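Local coordinates for protein VMB-1 (Vibrio alginolyticus, PDB 6JV4) that probably hydrolyses the beta-lactam ring of antibiotics to a substituted beta-amino acid with zinc as cofactor, as a subclass B1 metallo-beta-lactamase, at residues 62-65 with 66-70; 91-94 with 95-99. All coordinates share one frame; numbering follows the deposited sequence.

Contact 1: 62-65 with 66-70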
ATOM      1  N   LYS A  62      -2.262  -5.051 -15.797  1.00 12.96           N
ATOM      2  CA  LYS A  62      -3.139  -5.713 -16.798  1.00 13.94           C
ATOM      3  C   LYS A  62      -3.191  -7.217 -16.514  1.00 12.82           C
ATOM      4  O   LYS A  62      -4.303  -7.806 -16.554  1.00 13.80           O
ATOM      5  CB  LYS A  62      -2.613  -5.445 -18.209  1.00 15.91           C
ATOM      6  CG  LYS A  62      -2.858  -4.030 -18.675  1.00 18.67           C
ATOM      7  CD  LYS A  62      -2.371  -3.771 -20.086  1.00 22.64           C
ATOM      8  CE  LYS A  62      -2.695  -2.361 -20.508  1.00 27.71           C
ATOM      9  NZ  LYS A  62      -2.415  -2.143 -21.947  1.00 31.80           N
ATOM     10  N   GLN A  63      -2.057  -7.831 -16.173  1.00 12.62           N
ATOM     11  CA  GLN A  63      -2.006  -9.285 -15.861  1.00 13.22           C
ATOM     12  C   GLN A  63      -2.833  -9.568 -14.597  1.00 14.32           C
ATOM     13  O   GLN A  63      -3.552 -10.606 -14.542  1.00 14.67           O
ATOM     14  CB  GLN A  63      -0.574  -9.756 -15.687  1.00 13.97           C
ATOM     15  CG  GLN A  63       0.215  -9.732 -16.998  1.00 14.88           C
ATOM     16  CD  GLN A  63       1.702  -9.705 -16.727  1.00 15.81           C
ATOM     17  OE1 GLN A  63       2.147  -9.845 -15.596  1.00 17.42           O
ATOM     18  NE2 GLN A  63       2.512  -9.548 -17.777  1.00 16.09           N
ATOM     19  N   LEU A  64      -2.768  -8.655 -13.622  1.00 13.49           N
ATOM     20  CA  LEU A  64      -3.528  -8.848 -12.363  1.00 13.17           C
ATOM     21  C   LEU A  64      -5.031  -8.784 -12.674  1.00 12.24           C
ATOM     22  O   LEU A  64      -5.783  -9.625 -12.130  1.00 14.22           O
ATOM     23  CB  LEU A  64      -3.137  -7.778 -11.344  1.00 13.09           C
ATOM     24  CG  LEU A  64      -3.810  -7.939  -9.978  1.00 13.06           C
ATOM     25  CD1 LEU A  64      -3.557  -9.319  -9.390  1.00 13.96           C
ATOM     26  CD2 LEU A  64      -3.355  -6.840  -9.021  1.00 13.35           C
ATOM     27  N   ILE A  65      -5.463  -7.828 -13.479  1.00 13.44           N
ATOM     28  CA  ILE A  65      -6.904  -7.708 -13.871  1.00 14.99           C
ATOM     29  C   ILE A  65      -7.328  -8.992 -14.595  1.00 16.64           C
ATOM     30  O   ILE A  65      -8.413  -9.550 -14.268  1.00 16.44           O
ATOM     31  CB  ILE A  65      -7.121  -6.449 -14.709  1.00 16.08           C
ATOM     32  CG1 ILE A  65      -7.018  -5.201 -13.826  1.00 16.81           C
ATOM     33  CG2 ILE A  65      -8.445  -6.475 -15.475  1.00 17.32           C
ATOM     34  CD1 ILE A  65      -6.821  -3.954 -14.610  1.00 17.90           C
ATOM     35  N   GLU A  66      -6.492  -9.516 -15.484  1.00 18.39           N
ATOM     36  CA  GLU A  66      -6.815 -10.785 -16.215  1.00 20.92           C
ATOM     37  C   GLU A  66      -6.989 -11.913 -15.200  1.00 18.27           C
ATOM     38  O   GLU A  66      -7.950 -12.711 -15.324  1.00 19.35           O
ATOM     39  CB  GLU A  66      -5.730 -11.142 -17.245  1.00 24.87           C
ATOM     40  CG  GLU A  66      -5.731 -10.246 -18.462  1.00 34.11           C
ATOM     41  CD  GLU A  66      -4.428 -10.167 -19.260  1.00 45.19           C
ATOM     42  OE1 GLU A  66      -4.281  -9.182 -20.053  1.00 52.55           O
ATOM     43  OE2 GLU A  66      -3.551 -11.077 -19.098  1.00 51.78           O
ATOM     44  N   TRP A  67      -6.087 -12.037 -14.231  1.00 16.83           N
ATOM     45  CA  TRP A  67      -6.134 -13.125 -13.225  1.00 17.19           C
ATOM     46  C   TRP A  67      -7.397 -13.015 -12.394  1.00 17.25           C
ATOM     47  O   TRP A  67      -8.056 -14.062 -12.187  1.00 17.35           O
ATOM     48  CB  TRP A  67      -4.909 -13.097 -12.326  1.00 18.18           C
ATOM     49  CG  TRP A  67      -4.921 -14.110 -11.233  1.00 20.25           C
ATOM     50  CD1 TRP A  67      -4.468 -15.395 -11.293  1.00 21.71           C
ATOM     51  CD2 TRP A  67      -5.310 -13.885  -9.867  1.00 20.25           C
ATOM     52  NE1 TRP A  67      -4.563 -15.989 -10.059  1.00 22.64           N
ATOM     53  CE2 TRP A  67      -5.093 -15.093  -9.171  1.00 22.60           C
ATOM     54  CE3 TRP A  67      -5.864 -12.803  -9.185  1.00 21.75           C
ATOM     55  CZ2 TRP A  67      -5.376 -15.236  -7.812  1.00 24.55           C
ATOM     56  CZ3 TRP A  67      -6.161 -12.949  -7.844  1.00 23.05           C
ATOM     57  CH2 TRP A  67      -5.934 -14.152  -7.175  1.00 24.08           C
ATOM     58  N   ILE A  68      -7.730 -11.803 -11.944  1.00 15.17           N
ATOM     59  CA  ILE A  68      -8.966 -11.573 -11.139  1.00 16.36           C
ATOM     60  C   ILE A  68     -10.183 -12.027 -11.953  1.00 17.91           C
ATOM     61  O   ILE A  68     -11.003 -12.790 -11.419  1.00 18.16           O
ATOM     62  CB  ILE A  68      -9.071 -10.107 -10.686  1.00 14.98           C
ATOM     63  CG1 ILE A  68      -7.971  -9.790  -9.665  1.00 15.36           C
ATOM     64  CG2 ILE A  68     -10.456  -9.812 -10.117  1.00 15.55           C
ATOM     65  CD1 ILE A  68      -7.893  -8.328  -9.330  1.00 16.02           C
ATOM     66  N   GLU A  69     -10.311 -11.535 -13.181  1.00 18.93           N
ATOM     67  CA  GLU A  69     -11.494 -11.827 -14.022  1.00 21.38           C
ATOM     68  C   GLU A  69     -11.538 -13.328 -14.349  1.00 25.58           C
ATOM     69  O   GLU A  69     -12.665 -13.865 -14.354  1.00 26.58           O
ATOM     70  CB  GLU A  69     -11.479 -10.897 -15.230  1.00 22.07           C
ATOM     71  CG  GLU A  69     -11.708  -9.448 -14.832  1.00 22.56           C
ATOM     72  CD  GLU A  69     -11.844  -8.429 -15.956  1.00 26.64           C
ATOM     73  OE1 GLU A  69     -11.466  -8.741 -17.089  1.00 28.01           O
ATOM     74  OE2 GLU A  69     -12.287  -7.295 -15.675  1.00 27.79           O
ATOM     75  N   ALA A  70     -10.402 -13.989 -14.570  1.00 24.38           N
ATOM     76  CA  ALA A  70     -10.339 -15.442 -14.877  1.00 26.55           C
ATOM     77  C   ALA A  70     -10.784 -16.263 -13.662  1.00 29.33           C
ATOM     78  O   ALA A  70     -11.093 -17.455 -13.844  1.00 30.46           O
ATOM     79  CB  ALA A  70      -8.974 -15.876 -15.348  1.00 26.31           C
TER
HETATM   80  O   HOH W   1      -6.165  -6.953 -18.455  1.00 30.06           O

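Contact 2: 91-94 with 95-99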
ATOM      1  N   ILE A  91      -3.344   4.410 -11.781  1.00 12.54           N
ATOM      2  CA  ILE A  91      -4.636   5.142 -11.706  1.00 14.20           C
ATOM      3  C   ILE A  91      -5.197   5.399 -13.115  1.00 14.02           C
ATOM      4  O   ILE A  91      -6.407   5.208 -13.324  1.00 14.22           O
ATOM      5  CB  ILE A  91      -4.466   6.401 -10.857  1.00 13.80           C
ATOM      6  CG1 ILE A  91      -4.396   6.044  -9.364  1.00 13.75           C
ATOM      7  CG2 ILE A  91      -5.560   7.389 -11.123  1.00 13.76           C
ATOM      8  CD1 ILE A  91      -4.206   7.256  -8.511  1.00 14.60           C
ATOM      9  N   PRO A  92      -4.404   5.893 -14.107  1.00 14.44           N
ATOM     10  CA  PRO A  92      -4.967   6.202 -15.411  1.00 15.07           C
ATOM     11  C   PRO A  92      -5.610   4.973 -16.045  1.00 14.30           C
ATOM     12  O   PRO A  92      -6.743   5.087 -16.540  1.00 16.11           O
ATOM     13  CB  PRO A  92      -3.765   6.740 -16.203  1.00 16.67           C
ATOM     14  CG  PRO A  92      -2.863   7.317 -15.124  1.00 16.33           C
ATOM     15  CD  PRO A  92      -3.004   6.327 -13.988  1.00 16.39           C
ATOM     16  N   LEU A  93      -4.920   3.834 -16.033  1.00 14.58           N
ATOM     17  CA  LEU A  93      -5.459   2.576 -16.590  1.00 15.75           C
ATOM     18  C   LEU A  93      -6.762   2.239 -15.880  1.00 15.20           C
ATOM     19  O   LEU A  93      -7.734   1.881 -16.571  1.00 14.53           O
ATOM     20  CB  LEU A  93      -4.451   1.437 -16.445  1.00 17.42           C
ATOM     21  CG  LEU A  93      -4.980   0.077 -16.872  1.00 19.42           C
ATOM     22  CD1 LEU A  93      -5.311   0.074 -18.382  1.00 21.35           C
ATOM     23  CD2 LEU A  93      -4.011  -1.016 -16.522  1.00 20.97           C
ATOM     24  N   LEU A  94      -6.787   2.272 -14.535  1.00 13.97           N
ATOM     25  CA  LEU A  94      -8.023   1.846 -13.835  1.00 14.05           C
ATOM     26  C   LEU A  94      -9.150   2.826 -14.157  1.00 15.55           C
ATOM     27  O   LEU A  94     -10.309   2.367 -14.390  1.00 17.48           O
ATOM     28  CB  LEU A  94      -7.764   1.765 -12.329  1.00 15.18           C
ATOM     29  CG  LEU A  94      -6.731   0.740 -11.883  1.00 18.51           C
ATOM     30  CD1 LEU A  94      -6.545   0.768 -10.370  1.00 16.85           C
ATOM     31  CD2 LEU A  94      -7.063  -0.660 -12.308  1.00 20.46           C
ATOM     32  N   ASN A  95      -8.848   4.111 -14.220  1.00 15.20           N
ATOM     33  CA  ASN A  95      -9.878   5.141 -14.510  1.00 16.90           C
ATOM     34  C   ASN A  95     -10.412   4.894 -15.937  1.00 17.31           C
ATOM     35  O   ASN A  95     -11.650   4.930 -16.120  1.00 17.28           O
ATOM     36  CB  ASN A  95      -9.328   6.542 -14.295  1.00 17.22           C
ATOM     37  CG  ASN A  95      -9.253   6.958 -12.832  1.00 18.01           C
ATOM     38  OD1 ASN A  95      -9.734   6.240 -11.928  1.00 16.97           O
ATOM     39  ND2 ASN A  95      -8.578   8.080 -12.603  1.00 16.27           N
ATOM     40  N   ASP A  96      -9.524   4.578 -16.867  1.00 18.90           N
ATOM     41  CA  ASP A  96      -9.892   4.217 -18.270  1.00 21.65           C
ATOM     42  C   ASP A  96     -10.803   2.994 -18.334  1.00 22.48           C
ATOM     43  O   ASP A  96     -11.704   3.044 -19.193  1.00 22.29           O
ATOM     44  CB  ASP A  96      -8.664   3.995 -19.135  1.00 23.24           C
ATOM     45  CG  ASP A  96      -7.993   5.277 -19.544  1.00 26.09           C
ATOM     46  OD1 ASP A  96      -8.610   6.333 -19.350  1.00 32.85           O
ATOM     47  OD2 ASP A  96      -6.865   5.204 -20.054  1.00 30.34           O
ATOM     48  N   LEU A  97     -10.637   1.992 -17.450  1.00 18.75           N
ATOM     49  CA  LEU A  97     -11.470   0.762 -17.358  1.00 19.50           C
ATOM     50  C   LEU A  97     -12.694   0.997 -16.480  1.00 18.68           C
ATOM     51  O   LEU A  97     -13.403   0.039 -16.226  1.00 20.63           O
ATOM     52  CB  LEU A  97     -10.621  -0.400 -16.840  1.00 20.19           C
ATOM     53  CG  LEU A  97      -9.399  -0.758 -17.675  1.00 21.25           C
ATOM     54  CD1 LEU A  97      -8.520  -1.779 -16.968  1.00 22.17           C
ATOM     55  CD2 LEU A  97      -9.820  -1.264 -19.050  1.00 23.76           C
ATOM     56  N   LYS A  98     -12.922   2.223 -16.001  1.00 18.39           N
ATOM     57  CA  LYS A  98     -14.047   2.569 -15.102  1.00 21.79           C
ATOM     58  C   LYS A  98     -14.013   1.688 -13.848  1.00 21.31           C
ATOM     59  O   LYS A  98     -15.072   1.317 -13.323  1.00 20.32           O
ATOM     60  CB  LYS A  98     -15.364   2.490 -15.892  1.00 28.44           C
ATOM     61  CG  LYS A  98     -15.301   3.266 -17.203  1.00 34.22           C
ATOM     62  CD  LYS A  98     -16.541   4.076 -17.490  1.00 43.25           C
ATOM     63  CE  LYS A  98     -16.438   4.822 -18.807  1.00 50.40           C
ATOM     64  NZ  LYS A  98     -17.489   4.378 -19.751  1.00 59.16           N
ATOM     65  N   ILE A  99     -12.815   1.383 -13.348  1.00 18.80           N
ATOM     66  CA  ILE A  99     -12.625   0.764 -12.011  1.00 17.09           C
ATOM     67  C   ILE A  99     -12.451   1.932 -11.039  1.00 16.34           C
ATOM     68  O   ILE A  99     -11.595   2.773 -11.321  1.00 15.18           O
ATOM     69  CB  ILE A  99     -11.413  -0.180 -12.029  1.00 16.74           C
ATOM     70  CG1 ILE A  99     -11.605  -1.333 -13.004  1.00 16.32           C
ATOM     71  CG2 ILE A  99     -11.096  -0.682 -10.620  1.00 16.09           C
ATOM     72  CD1 ILE A  99     -10.331  -2.073 -13.314  1.00 16.18           C
TER

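Contact 1: 62-65 with 66-70
The indole of W67 meets L64 through one methyl: CD1 of L64 lies 4.2 Å from CE3 of W67 and approaches the ring obliquely. The same indole packs edge-to-face with Y22 and touches L14 of strand 13-16. Having CG opposite the backbone N (chi1 176°) carries the W67 ring system away from the preceding turn. The carboxylates of E66 and E69 sit along the helix. E69 runs alongside I65, pointing the same way, with OE2 3.9 Å from the I65 methyl CG2; E66 runs back beside the K62 carbonyl, its CG 3.4 Å from K62 O. The Q63 amide is hydrogen-bonded through OE1 to T9 and NE2 to E11, which should fix its rotation. One turn on from L64, CD1 of I68 crosses obliquely at 4.2 Å from L64 CG. Backbone bonds four residues apart hold the spacing, among them I68 N to L64 O at 2.9 Å. A water donates to K62 O at 2.8 Å and more weakly to E66 OE1. The chemistry thus divides by face: L64, I65 and I68 bury hydrocarbon against strand 48-52, while charged ends and a hydrated carbonyl mark the solvent side, as in an amphipathic helix of a beta-alpha-beta crossover.

Contact 2: 91-94 with 95-99
L94 and I99 meet through their terminal methyls, CD2 of L94 lying 3.7 Å from CD1 of I99 where the two side chains cross. L94 holds CG opposite its carbonyl carbon (chi1 -63°), and CD2, not the extended CD1, turns to I99. I99 starts with a similar first torsion, but its CB points back at the preceding helical turn, letting the two converge. L93 differs: its CG stands opposite the backbone N (chi1 174°), and CD1 comes within 4.0 Å of L97 CD1. On another flank N95 lies beside I91 and points the same way, with ND2 3.4 Å from I91 CG2. The amide is held at both ends, OD1 by T101 and ND2 by E117, which should fix its rotation. D96 folds its carboxylate carbon back to 3.3 Å from P92 O. The evidence for the terminus centres on L94 O, which accepts a bond from I99 N at 2.9 Å and a weak one from L97 N, while K98 N bonds to N95 O at 3.0 Å. K98 has positive phi (56°). Together with the L94–I99 contact, these features identify a Schellman motif closing helix 91-96 ahead of strand 100-104.

How the contacts relate
Contacts 1 and 2 lie 14 Å apart between centres, yet their side chains meet directly. I65 is the main joint: its CD1 packs 3.6 Å from L97 CD1, 4.0 Å from L94 CD2 and 4.2 Å from I99 CD1. K62 CG also touches L93 CD2 at 3.9 Å. The last turn of helix 91-96 and the residues just after it thus pack against helix 58-70, and L94 and I99 also reach strand 74-79. Contact 1 lies away from the zinc site; contact 2 is nearer, the I91 side chain being about 10 Å from that of H82 and about 13 Å from a bound zinc ion. The zinc ligands, H82, H84, D86, H144, C163 and H205, lie outside both contacts.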